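Local coordinates for DUF2020 domain-containing protein (Corynebacterium diphtheriae, PDB 3V7B) that is of unknown function but consists largely of a DUF2020 domain, assigned to the Mog1p/PsbP clan and built around an antiparallel sheet with helices on both faces, at residues D93-A98 / G107-E112; D87-I92 / V116-K121; I83-W88 / A125-S130. All coordinates share one frame; numbering follows the deposited sequence.

Contact 1 (D93-A98 / G107-E112); sequences DTTEPA and GRAGHE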
ATOM      1  N   ASP A  93      18.682  -3.061   2.988  1.00 20.10           N
ATOM      2  CA  ASP A  93      19.818  -2.181   2.665  1.00 22.92           C
ATOM      3  C   ASP A  93      19.562  -0.982   1.821  1.00 24.18           C
ATOM      4  O   ASP A  93      20.514  -0.250   1.462  1.00 26.26           O
ATOM      5  CB  ASP A  93      20.936  -3.000   2.019  1.00 27.88           C
ATOM      6  CG  ASP A  93      20.506  -3.712   0.752  1.00 28.82           C
ATOM      7  OD1 ASP A  93      19.491  -3.279   0.162  1.00 31.21           O
ATOM      8  OD2 ASP A  93      21.189  -4.700   0.378  1.00 31.01           O
ATOM      9  N   THR A  94      18.309  -0.737   1.463  1.00 22.27           N
ATOM     10  CA  THR A  94      17.980   0.349   0.563  1.00 22.55           C
ATOM     11  C   THR A  94      16.915   1.266   1.132  1.00 20.80           C
ATOM     12  O   THR A  94      16.487   2.174   0.459  1.00 21.30           O
ATOM     13  CB  THR A  94      17.508  -0.158  -0.846  1.00 21.98           C
ATOM     14  OG1 THR A  94      16.330  -1.001  -0.729  1.00 21.96           O
ATOM     15  CG2 THR A  94      18.601  -0.863  -1.565  1.00 22.12           C
ATOM     16  N   THR A  95      16.448   1.004   2.358  1.00 19.41           N
ATOM     17  CA  THR A  95      15.413   1.785   2.929  1.00 17.21           C
ATOM     18  C   THR A  95      15.781   2.105   4.372  1.00 18.03           C
ATOM     19  O   THR A  95      16.678   1.430   4.970  1.00 16.76           O
ATOM     20  CB  THR A  95      14.030   1.051   2.873  1.00 17.60           C
ATOM     21  OG1 THR A  95      14.066  -0.107   3.709  1.00 16.33           O
ATOM     22  CG2 THR A  95      13.670   0.665   1.349  1.00 18.18           C
ATOM     23  N   GLU A  96      15.049   3.074   4.943  1.00 18.34           N
ATOM     24  CA  GLU A  96      15.249   3.489   6.326  1.00 19.27           C
ATOM     25  C   GLU A  96      14.112   2.998   7.193  1.00 19.01           C
ATOM     26  O   GLU A  96      13.048   2.548   6.668  1.00 16.69           O
ATOM     27  CB  GLU A  96      15.485   5.016   6.435  1.00 23.57           C
ATOM     28  CG  GLU A  96      14.323   5.823   5.915  1.00 25.41           C
ATOM     29  CD  GLU A  96      14.409   7.311   6.097  1.00 32.27           C
ATOM     30  OE1 GLU A  96      15.441   7.834   6.528  1.00 33.22           O
ATOM     31  OE2 GLU A  96      13.389   7.958   5.792  1.00 37.73           O
ATOM     32  N   PRO A  97      14.334   2.967   8.517  1.00 17.89           N
ATOM     33  CA  PRO A  97      13.273   2.393   9.320  1.00 17.21           C
ATOM     34  C   PRO A  97      11.995   3.201   9.233  1.00 18.31           C
ATOM     35  O   PRO A  97      12.050   4.413   9.096  1.00 18.07           O
ATOM     36  CB  PRO A  97      13.819   2.434  10.738  1.00 18.50           C
ATOM     37  CG  PRO A  97      15.309   2.478  10.553  1.00 18.70           C
ATOM     38  CD  PRO A  97      15.554   3.230   9.295  1.00 18.73           C
ATOM     39  N   ALA A  98      10.887   2.490   9.263  1.00 18.99           N
ATOM     40  CA  ALA A  98       9.546   3.039   9.391  1.00 21.50           C
ATOM     41  C   ALA A  98       8.973   2.399  10.621  1.00 22.23           C
ATOM     42  O   ALA A  98       8.880   1.131  10.731  1.00 21.37           O
ATOM     43  CB  ALA A  98       8.705   2.730   8.163  1.00 18.31           C
ATOM     44  N   GLY A 107      10.028  -0.447   6.721  1.00 12.31           N
ATOM     45  CA  GLY A 107      10.957   0.491   6.003  1.00 13.20           C
ATOM     46  C   GLY A 107      10.244   1.468   5.080  1.00 13.89           C
ATOM     47  O   GLY A 107       9.067   1.286   4.720  1.00 13.40           O
ATOM     48  N   ARG A 108      10.978   2.487   4.653  1.00 14.68           N
ATOM     49  CA  ARG A 108      10.441   3.544   3.845  1.00 16.10           C
ATOM     50  C   ARG A 108      11.608   4.148   3.049  1.00 17.41           C
ATOM     51  O   ARG A 108      12.773   4.063   3.479  1.00 18.31           O
ATOM     52  CB  ARG A 108       9.748   4.627   4.700  1.00 18.26           C
ATOM     53  CG  ARG A 108      10.611   5.214   5.792  1.00 21.34           C
ATOM     54  CD  ARG A 108      10.003   6.417   6.475  1.00 25.55           C
ATOM     55  NE  ARG A 108      10.894   6.848   7.568  1.00 29.74           N
ATOM     56  CZ  ARG A 108      10.785   8.005   8.234  1.00 35.76           C
ATOM     57  NH1 ARG A 108       9.789   8.846   7.948  1.00 36.29           N
ATOM     58  NH2 ARG A 108      11.663   8.314   9.205  1.00 36.28           N
ATOM     59  N   ALA A 109      11.293   4.707   1.894  1.00 17.68           N
ATOM     60  CA  ALA A 109      12.280   5.255   0.968  1.00 19.41           C
ATOM     61  C   ALA A 109      11.493   6.099  -0.047  1.00 22.19           C
ATOM     62  O   ALA A 109      10.325   5.732  -0.424  1.00 18.25           O
ATOM     63  CB  ALA A 109      13.027   4.151   0.227  1.00 20.12           C
ATOM     64  N   GLY A 110      12.078   7.236  -0.439  1.00 21.77           N
ATOM     65  CA  GLY A 110      11.496   8.072  -1.467  1.00 23.77           C
ATOM     66  C   GLY A 110      12.619   8.433  -2.437  1.00 27.34           C
ATOM     67  O   GLY A 110      13.615   8.959  -1.997  1.00 31.78           O
ATOM     68  N   HIS A 111      12.511   8.070  -3.720  1.00 31.25           N
ATOM     69  CA  HIS A 111      13.567   8.383  -4.743  1.00 35.17           C
ATOM     70  C   HIS A 111      12.950   8.937  -6.007  1.00 34.39           C
ATOM     71  O   HIS A 111      11.750   9.171  -6.060  1.00 33.88           O
ATOM     72  CB  HIS A 111      14.360   7.127  -5.101  1.00 40.27           C
ATOM     73  CG  HIS A 111      14.946   6.411  -3.918  1.00 44.20           C
ATOM     74  ND1 HIS A 111      15.824   7.000  -3.060  1.00 49.47           N
ATOM     75  CD2 HIS A 111      14.771   5.101  -3.467  1.00 48.80           C
ATOM     76  CE1 HIS A 111      16.175   6.117  -2.101  1.00 48.79           C
ATOM     77  NE2 HIS A 111      15.532   4.950  -2.352  1.00 53.61           N
ATOM     78  N   GLU A 112      13.737   9.111  -7.078  1.00 37.54           N
ATOM     79  CA  GLU A 112      13.205   9.616  -8.348  0.60 40.15           C
ATOM     80  C   GLU A 112      12.130   8.674  -8.945  1.00 37.87           C
ATOM     81  O   GLU A 112      11.179   9.127  -9.602  1.00 39.83           O
ATOM     82  CB  GLU A 112      14.369   9.911  -9.338  0.60 42.42           C
ATOM     83  CG  GLU A 112      15.700   9.190  -9.040  0.60 44.05           C
ATOM     84  CD  GLU A 112      16.489   9.769  -7.855  0.60 44.29           C
ATOM     85  OE1 GLU A 112      16.772   9.010  -6.900  0.60 39.77           O
ATOM     86  OE2 GLU A 112      16.803  10.983  -7.869  0.60 48.88           O
TER
HETATM   87  O   HOH W   1      13.950   6.353   9.748  1.00 35.00           O
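Glu96 and Arg108 form the hydrogen-bonded pair of an antiparallel beta hairpin, in which the short strand 96-98 borders the sheet beside strand 105-111. Glu96 N donates to Arg108 O at 2.9 Å, nearly straight at 168°, while the return bond from Arg108 N to Glu96 O is more bent, at 136°. Glu96 O has a second neighbour, for Gly107 CA comes within 3.0 Å of it in a CA-H...O contact. Before the strand, Thr95 rests its CB on Arg108 O and its methyl CG2 against Ala109 CB, 3.7 Å away.

The two long side chains of the pair leave the same face of the sheet. Arg108, extended from CG to NE, crosses the partner strand, its CG passing Glu96 O and Pro97 O. Glu96 OE2 sits over one face of its guanidinium, 3.3 Å from Arg108 NE, so this salt bridge rests on charge, with no N-H aimed at the oxygen. The N-H of NE is directed to Pro97 O, which lies 28° out of the guanidinium plane. Arg108 NH1 has a further salt bridge to Glu139 of helix 135-149. A water in that plane closes a second link, accepting from Arg108 NH2 at 3.1 Å and donating to Pro97 O.

Contact 2 (D87-I92 / V116-K121); sequences DWAAPI and VYAVQK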
ATOM      1  N   ASP A  87      10.105  -6.835   3.958  1.00 15.90           N
ATOM      2  CA  ASP A  87      11.477  -6.827   3.496  1.00 17.05           C
ATOM      3  C   ASP A  87      11.539  -6.894   1.988  1.00 18.16           C
ATOM      4  O   ASP A  87      12.462  -6.346   1.371  1.00 17.14           O
ATOM      5  CB  ASP A  87      12.267  -8.022   4.113  1.00 17.23           C
ATOM      6  CG  ASP A  87      12.515  -7.865   5.568  1.00 17.47           C
ATOM      7  OD1 ASP A  87      12.096  -6.820   6.166  1.00 18.45           O
ATOM      8  OD2 ASP A  87      13.182  -8.788   6.127  1.00 17.40           O
ATOM      9  N   TRP A  88      10.582  -7.538   1.356  1.00 16.00           N
ATOM     10  CA  TRP A  88      10.535  -7.523  -0.120  1.00 16.40           C
ATOM     11  C   TRP A  88      10.209  -6.142  -0.662  1.00 18.14           C
ATOM     12  O   TRP A  88      10.956  -5.627  -1.520  1.00 18.21           O
ATOM     13  CB  TRP A  88       9.540  -8.567  -0.570  1.00 16.58           C
ATOM     14  CG  TRP A  88       8.978  -8.390  -1.943  1.00 16.75           C
ATOM     15  CD1 TRP A  88       9.596  -8.640  -3.164  1.00 19.28           C
ATOM     16  CD2 TRP A  88       7.618  -7.902  -2.281  1.00 17.15           C
ATOM     17  NE1 TRP A  88       8.739  -8.319  -4.223  1.00 19.04           N
ATOM     18  CE2 TRP A  88       7.537  -7.891  -3.756  1.00 18.64           C
ATOM     19  CE3 TRP A  88       6.505  -7.505  -1.540  1.00 16.02           C
ATOM     20  CZ2 TRP A  88       6.386  -7.490  -4.423  1.00 17.02           C
ATOM     21  CZ3 TRP A  88       5.373  -7.078  -2.216  1.00 15.96           C
ATOM     22  CH2 TRP A  88       5.311  -7.087  -3.626  1.00 17.66           C
ATOM     23  N   ALA A  89       9.185  -5.488  -0.074  1.00 16.58           N
ATOM     24  CA  ALA A  89       8.725  -4.171  -0.544  1.00 16.43           C
ATOM     25  C   ALA A  89       9.736  -3.057  -0.219  1.00 16.35           C
ATOM     26  O   ALA A  89       9.895  -2.125  -0.991  1.00 16.38           O
ATOM     27  CB  ALA A  89       7.385  -3.821   0.044  1.00 16.25           C
ATOM     28  N   ALA A  90      10.416  -3.208   0.933  1.00 16.69           N
ATOM     29  CA  ALA A  90      11.325  -2.197   1.517  1.00 16.97           C
ATOM     30  C   ALA A  90      12.595  -2.895   1.972  1.00 17.09           C
ATOM     31  O   ALA A  90      12.737  -3.195   3.141  1.00 17.37           O
ATOM     32  CB  ALA A  90      10.652  -1.378   2.657  1.00 15.78           C
ATOM     33  N   PRO A  91      13.531  -3.118   1.032  1.00 19.52           N
ATOM     34  CA  PRO A  91      14.721  -3.956   1.384  1.00 19.43           C
ATOM     35  C   PRO A  91      15.586  -3.297   2.465  1.00 19.09           C
ATOM     36  O   PRO A  91      15.746  -2.069   2.474  1.00 17.82           O
ATOM     37  CB  PRO A  91      15.490  -4.093   0.048  1.00 19.18           C
ATOM     38  CG  PRO A  91      14.432  -3.895  -1.012  1.00 20.93           C
ATOM     39  CD  PRO A  91      13.405  -2.914  -0.436  1.00 19.30           C
ATOM     40  N   ILE A  92      16.220  -4.154   3.264  1.00 19.93           N
ATOM     41  CA  ILE A  92      16.901  -3.790   4.492  1.00 19.28           C
ATOM     42  C   ILE A  92      18.012  -2.846   4.117  1.00 20.30           C
ATOM     43  O   ILE A  92      18.179  -1.852   4.806  1.00 21.07           O
ATOM     44  CB  ILE A  92      17.510  -5.006   5.216  1.00 20.44           C
ATOM     45  CG1 ILE A  92      16.440  -5.931   5.793  1.00 20.45           C
ATOM     46  CG2 ILE A  92      18.409  -4.563   6.373  1.00 22.67           C
ATOM     47  CD1 ILE A  92      15.546  -5.266   6.798  1.00 19.34           C
ATOM     48  N   VAL A 116       8.040   4.177  -1.203  1.00 14.82           N
ATOM     49  CA  VAL A 116       7.404   3.033  -0.549  1.00 14.65           C
ATOM     50  C   VAL A 116       7.363   3.231   0.964  1.00 14.53           C
ATOM     51  O   VAL A 116       8.214   3.903   1.565  1.00 14.75           O
ATOM     52  CB  VAL A 116       8.132   1.702  -0.894  1.00 14.54           C
ATOM     53  CG1 VAL A 116       9.586   1.729  -0.341  1.00 16.29           C
ATOM     54  CG2 VAL A 116       7.277   0.449  -0.507  1.00 15.19           C
ATOM     55  N   TYR A 117       6.361   2.629   1.591  1.00 14.42           N
ATOM     56  CA  TYR A 117       6.248   2.645   3.002  1.00 14.26           C
ATOM     57  C   TYR A 117       5.615   1.318   3.347  1.00 14.13           C
ATOM     58  O   TYR A 117       4.468   0.995   2.913  1.00 13.18           O
ATOM     59  CB  TYR A 117       5.407   3.838   3.528  1.00 16.39           C
ATOM     60  CG  TYR A 117       5.384   3.961   5.066  1.00 16.19           C
ATOM     61  CD1 TYR A 117       6.272   4.854   5.722  1.00 17.86           C
ATOM     62  CD2 TYR A 117       4.482   3.252   5.856  1.00 15.48           C
ATOM     63  CE1 TYR A 117       6.287   4.989   7.086  1.00 16.59           C
ATOM     64  CE2 TYR A 117       4.488   3.387   7.240  1.00 15.49           C
ATOM     65  CZ  TYR A 117       5.391   4.286   7.850  1.00 16.68           C
ATOM     66  OH  TYR A 117       5.450   4.477   9.209  1.00 17.44           O
ATOM     67  N   ALA A 118       6.365   0.510   4.078  1.00 13.15           N
ATOM     68  CA  ALA A 118       5.984  -0.885   4.352  1.00 12.95           C
ATOM     69  C   ALA A 118       6.230  -1.268   5.782  1.00 12.48           C
ATOM     70  O   ALA A 118       7.329  -1.170   6.301  1.00 12.57           O
ATOM     71  CB  ALA A 118       6.703  -1.840   3.413  1.00 13.40           C
ATOM     72  N   VAL A 119       5.154  -1.662   6.478  1.00 12.38           N
ATOM     73  CA  VAL A 119       5.252  -1.986   7.873  1.00 11.48           C
ATOM     74  C   VAL A 119       4.440  -3.203   8.220  1.00 11.30           C
ATOM     75  O   VAL A 119       3.506  -3.551   7.533  1.00 11.84           O
ATOM     76  CB  VAL A 119       4.794  -0.852   8.815  1.00 11.97           C
ATOM     77  CG1 VAL A 119       5.828   0.350   8.786  1.00 11.07           C
ATOM     78  CG2 VAL A 119       3.331  -0.416   8.438  1.00 11.44           C
ATOM     79  N   GLN A 120       4.886  -3.890   9.242  1.00 11.92           N
ATOM     80  CA  GLN A 120       4.070  -4.992   9.802  1.00 12.62           C
ATOM     81  C   GLN A 120       3.906  -4.900  11.300  1.00 13.47           C
ATOM     82  O   GLN A 120       4.685  -4.282  12.017  1.00 13.82           O
ATOM     83  CB  GLN A 120       4.642  -6.341   9.399  1.00 13.74           C
ATOM     84  CG  GLN A 120       6.030  -6.714   9.895  1.00 14.15           C
ATOM     85  CD  GLN A 120       6.228  -6.951  11.365  1.00 15.12           C
ATOM     86  OE1 GLN A 120       5.427  -7.593  12.103  1.00 15.82           O
ATOM     87  NE2 GLN A 120       7.322  -6.467  11.821  1.00 15.78           N
ATOM     88  N   LYS A 121       2.875  -5.603  11.756  1.00 14.06           N
ATOM     89  CA  LYS A 121       2.478  -5.688  13.145  1.00 15.03           C
ATOM     90  C   LYS A 121       1.944  -7.104  13.235  1.00 15.22           C
ATOM     91  O   LYS A 121       0.919  -7.431  12.628  1.00 15.26           O
ATOM     92  CB  LYS A 121       1.380  -4.682  13.527  1.00 16.31           C
ATOM     93  CG  LYS A 121       1.032  -4.767  15.012  1.00 18.87           C
ATOM     94  CD  LYS A 121       0.208  -3.588  15.562  1.00 22.21           C
ATOM     95  CE  LYS A 121      -1.279  -3.701  15.296  1.00 24.01           C
ATOM     96  NZ  LYS A 121      -2.085  -2.994  16.372  1.00 25.44           N
TER
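Ala118 presents its methyl to two consecutive alanines where helix 79-89 ends over one face of the antiparallel sheet: its CB lies 4.0 Å from Ala89 CB and equally far from Ala90 CB. This is helix-on-sheet packing made of small apolar groups, and it brings the CA atoms of Ala90 and Ala118 to 6.2 Å. The CB atoms of Ala89 and Ala90 are themselves 4.9 Å apart, and the strand methyl meets both from the sheet side.

Val116, two residues earlier on the strand and on the same face, extends the patch. With CG1 between its backbone N and carbonyl carbon (chi1 64°), both methyls are turned to the helix end, one toward each alanine. These methyl-to-methyl approaches are looser than those of Ala118, Val116 CG2 lying 4.3 Å from Ala89 CB and Val116 CG1 4.4 Å from Ala90 CB. Ala90 is the first residue to abandon helical backbone angles, and the chain turns off there.

The next shell sets the strand in place. Val116 and Ala118 are backbone-bonded to Ala109 and Gly107, whereas the alternate residues Tyr117 and Val119 bond to Val128 and Val126, which holds the strand between two neighbours. Val127 and Trp129 of strand 124-130 also touch Ala89, continuing the apolar surface beneath the helix. Tyr117 and Val119 pack on helix 135-149 across the reverse face, and the strand lies between helix 79-89 and helix 135-149.

At the helix end a backbone oxygen also rests on the valine: Val116 CG1 comes to 3.9 Å from Ala89 O, and Val116 CG2 to 3.7 Å from that same atom.

Contact 3 (I83-W88 / A125-S130); sequences IRVVDW and AVVVWS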
ATOM      1  N   ILE A  83       6.826 -10.269   7.767  1.00 15.38           N
ATOM      2  CA  ILE A  83       8.159  -9.627   7.662  1.00 15.12           C
ATOM      3  C   ILE A  83       8.759  -9.821   6.282  1.00 14.93           C
ATOM      4  O   ILE A  83       9.436  -8.942   5.756  1.00 14.15           O
ATOM      5  CB  ILE A  83       9.132 -10.127   8.809  1.00 15.35           C
ATOM      6  CG1 ILE A  83       8.660  -9.666  10.166  1.00 16.15           C
ATOM      7  CG2 ILE A  83      10.558  -9.664   8.561  1.00 15.69           C
ATOM      8  CD1 ILE A  83       9.167 -10.455  11.410  1.00 15.69           C
ATOM      9  N   ARG A  84       8.532 -10.970   5.670  1.00 15.77           N
ATOM     10  CA  ARG A  84       9.057 -11.262   4.329  1.00 15.23           C
ATOM     11  C   ARG A  84       8.476 -10.296   3.303  1.00 14.59           C
ATOM     12  O   ARG A  84       9.189  -9.767   2.421  1.00 14.48           O
ATOM     13  CB  ARG A  84       8.692 -12.710   4.000  1.00 16.61           C
ATOM     14  CG  ARG A  84       9.313 -13.239   2.727  1.00 17.52           C
ATOM     15  CD  ARG A  84       8.918 -14.695   2.513  1.00 20.14           C
ATOM     16  NE  ARG A  84       9.574 -15.215   1.347  1.00 21.47           N
ATOM     17  CZ  ARG A  84       9.240 -16.349   0.732  1.00 22.72           C
ATOM     18  NH1 ARG A  84       8.256 -17.127   1.187  1.00 23.18           N
ATOM     19  NH2 ARG A  84       9.917 -16.710  -0.325  1.00 23.12           N
ATOM     20  N   VAL A  85       7.192 -10.025   3.420  1.00 14.87           N
ATOM     21  CA  VAL A  85       6.483  -9.014   2.589  1.00 13.18           C
ATOM     22  C   VAL A  85       7.138  -7.631   2.759  1.00 13.56           C
ATOM     23  O   VAL A  85       7.550  -6.980   1.794  1.00 12.89           O
ATOM     24  CB  VAL A  85       4.984  -8.880   2.970  1.00 13.55           C
ATOM     25  CG1 VAL A  85       4.311  -7.754   2.163  1.00 12.98           C
ATOM     26  CG2 VAL A  85       4.247 -10.214   2.698  1.00 12.58           C
ATOM     27  N   VAL A  86       7.272  -7.214   4.003  1.00 13.78           N
ATOM     28  CA  VAL A  86       7.819  -5.927   4.287  1.00 14.68           C
ATOM     29  C   VAL A  86       9.277  -5.792   3.756  1.00 14.65           C
ATOM     30  O   VAL A  86       9.619  -4.791   3.154  1.00 15.72           O
ATOM     31  CB  VAL A  86       7.703  -5.602   5.783  1.00 14.96           C
ATOM     32  CG1 VAL A  86       8.534  -4.380   6.115  1.00 14.40           C
ATOM     33  CG2 VAL A  86       6.245  -5.382   6.236  1.00 13.96           C
ATOM     34  N   ASP A  87      10.105  -6.835   3.958  1.00 15.90           N
ATOM     35  CA  ASP A  87      11.477  -6.827   3.496  1.00 17.05           C
ATOM     36  C   ASP A  87      11.539  -6.894   1.988  1.00 18.16           C
ATOM     37  O   ASP A  87      12.462  -6.346   1.371  1.00 17.14           O
ATOM     38  CB  ASP A  87      12.267  -8.022   4.113  1.00 17.23           C
ATOM     39  CG  ASP A  87      12.515  -7.865   5.568  1.00 17.47           C
ATOM     40  OD1 ASP A  87      12.096  -6.820   6.166  1.00 18.45           O
ATOM     41  OD2 ASP A  87      13.182  -8.788   6.127  1.00 17.40           O
ATOM     42  N   TRP A  88      10.582  -7.538   1.356  1.00 16.00           N
ATOM     43  CA  TRP A  88      10.535  -7.523  -0.120  1.00 16.40           C
ATOM     44  C   TRP A  88      10.209  -6.142  -0.662  1.00 18.14           C
ATOM     45  O   TRP A  88      10.956  -5.627  -1.520  1.00 18.21           O
ATOM     46  CB  TRP A  88       9.540  -8.567  -0.570  1.00 16.58           C
ATOM     47  CG  TRP A  88       8.978  -8.390  -1.943  1.00 16.75           C
ATOM     48  CD1 TRP A  88       9.596  -8.640  -3.164  1.00 19.28           C
ATOM     49  CD2 TRP A  88       7.618  -7.902  -2.281  1.00 17.15           C
ATOM     50  NE1 TRP A  88       8.739  -8.319  -4.223  1.00 19.04           N
ATOM     51  CE2 TRP A  88       7.537  -7.891  -3.756  1.00 18.64           C
ATOM     52  CE3 TRP A  88       6.505  -7.505  -1.540  1.00 16.02           C
ATOM     53  CZ2 TRP A  88       6.386  -7.490  -4.423  1.00 17.02           C
ATOM     54  CZ3 TRP A  88       5.373  -7.078  -2.216  1.00 15.96           C
ATOM     55  CH2 TRP A  88       5.311  -7.087  -3.626  1.00 17.66           C
ATOM     56  N   ALA A 125       0.569  -7.110   7.302  1.00 14.67           N
ATOM     57  CA  ALA A 125       1.467  -6.152   6.642  1.00 12.96           C
ATOM     58  C   ALA A 125       0.662  -5.108   5.824  1.00 12.25           C
ATOM     59  O   ALA A 125      -0.361  -5.425   5.268  1.00 12.83           O
ATOM     60  CB  ALA A 125       2.512  -6.874   5.772  1.00 14.42           C
ATOM     61  N   VAL A 126       1.137  -3.869   5.821  1.00 11.49           N
ATOM     62  CA  VAL A 126       0.554  -2.767   5.080  1.00 12.15           C
ATOM     63  C   VAL A 126       1.680  -2.151   4.220  1.00 11.77           C
ATOM     64  O   VAL A 126       2.706  -1.689   4.755  1.00 13.97           O
ATOM     65  CB  VAL A 126      -0.081  -1.708   6.022  1.00 11.90           C
ATOM     66  CG1 VAL A 126      -0.537  -0.452   5.265  1.00 10.85           C
ATOM     67  CG2 VAL A 126      -1.250  -2.296   6.835  1.00 11.68           C
ATOM     68  N   VAL A 127       1.505  -2.124   2.904  1.00 11.20           N
ATOM     69  CA  VAL A 127       2.511  -1.542   1.992  1.00 11.97           C
ATOM     70  C   VAL A 127       1.813  -0.469   1.125  1.00 11.69           C
ATOM     71  O   VAL A 127       0.742  -0.694   0.563  1.00 12.16           O
ATOM     72  CB  VAL A 127       3.118  -2.630   1.034  1.00 12.76           C
ATOM     73  CG1 VAL A 127       4.117  -2.052   0.052  1.00 13.01           C
ATOM     74  CG2 VAL A 127       3.710  -3.835   1.819  1.00 12.62           C
ATOM     75  N   VAL A 128       2.463   0.664   0.940  1.00 10.80           N
ATOM     76  CA  VAL A 128       1.940   1.672   0.098  1.00 11.15           C
ATOM     77  C   VAL A 128       3.107   2.068  -0.778  1.00 12.21           C
ATOM     78  O   VAL A 128       4.213   2.264  -0.256  1.00 13.47           O
ATOM     79  CB  VAL A 128       1.444   2.903   0.898  1.00 10.97           C
ATOM     80  CG1 VAL A 128       1.065   4.062   0.020  1.00 11.63           C
ATOM     81  CG2 VAL A 128       0.246   2.583   1.802  1.00 11.10           C
ATOM     82  N   TRP A 129       2.832   2.118  -2.080  1.00 12.61           N
ATOM     83  CA  TRP A 129       3.750   2.621  -3.067  1.00 13.64           C
ATOM     84  C   TRP A 129       3.117   3.907  -3.609  1.00 14.45           C
ATOM     85  O   TRP A 129       1.890   3.982  -3.785  1.00 13.28           O
ATOM     86  CB  TRP A 129       3.860   1.620  -4.200  1.00 13.48           C
ATOM     87  CG  TRP A 129       4.598   0.364  -3.884  1.00 14.58           C
ATOM     88  CD1 TRP A 129       5.945   0.149  -3.904  1.00 15.66           C
ATOM     89  CD2 TRP A 129       4.004  -0.909  -3.560  1.00 15.24           C
ATOM     90  NE1 TRP A 129       6.239  -1.162  -3.653  1.00 14.88           N
ATOM     91  CE2 TRP A 129       5.102  -1.851  -3.417  1.00 16.09           C
ATOM     92  CE3 TRP A 129       2.687  -1.365  -3.417  1.00 16.26           C
ATOM     93  CZ2 TRP A 129       4.887  -3.166  -3.157  1.00 16.54           C
ATOM     94  CZ3 TRP A 129       2.470  -2.691  -3.107  1.00 16.08           C
ATOM     95  CH2 TRP A 129       3.506  -3.583  -2.974  1.00 16.93           C
ATOM     96  N   SER A 130       3.947   4.890  -3.869  1.00 15.16           N
ATOM     97  CA  SER A 130       3.537   6.116  -4.528  1.00 15.97           C
ATOM     98  C   SER A 130       4.455   6.396  -5.708  1.00 16.83           C
ATOM     99  O   SER A 130       5.622   6.067  -5.667  1.00 15.75           O
ATOM    100  CB  SER A 130       3.638   7.303  -3.572  1.00 17.25           C
ATOM    101  OG  SER A 130       3.589   8.546  -4.277  1.00 17.92           O
TER
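Trp88 N donates to Arg84 O at 2.8 Å, one of the regular helical bonds that set the side chains of helix 79-89 against strand 124-130; the contact itself is apolar. One turn earlier, Val85 holds CG1 anti to the backbone N (chi1 176°), and this methyl reaches both Val127 CG2, at 4.0 Å, and Ala125 CB, at 4.1 Å. Val86 adds its CG2, 4.0 Å from the same Ala125 CB, so the alanine methyl is touched by two helix valines.

Here the helix lies over an inner strand of the antiparallel sheet, running in nearly the same direction, with short-segment axes 16° apart and 8.4 Å from each other at closest approach. Ala125, Val127 and Trp129 face it in alternation, while Val126 and Val128 turn to helix 135-149 on the far side.

Two tryptophans extend the contact. Their six-membered rings stand 79° apart, with Trp88 CH2 4.0 Å from Trp129 CZ2 and near the plane of the Trp129 ring, at its edge. Trp129 also carries Val127 CG1 over one face. Phe12 meets the Trp88 ring edge-to-face, and Met72 of strand 69-75 touches both indoles.

Along the chain, helix 79-89 opens the two wider loops. Contact 3 closes the longer, from 83-88 to 125-130, and contact 2 the shorter, from 87-92 to 116-121; they share Asp87 and Trp88. Contact 1, between 93-98 and 107-112, is nested inside both, and none of the loops cross. The three therefore step across neighbouring strands, from the edge hairpin through 114-121 to 124-130, each strand joined to the next by backbone bonds. Val86 also touches both inner strands, so one helix ties the hairpin end of the sheet to its interior.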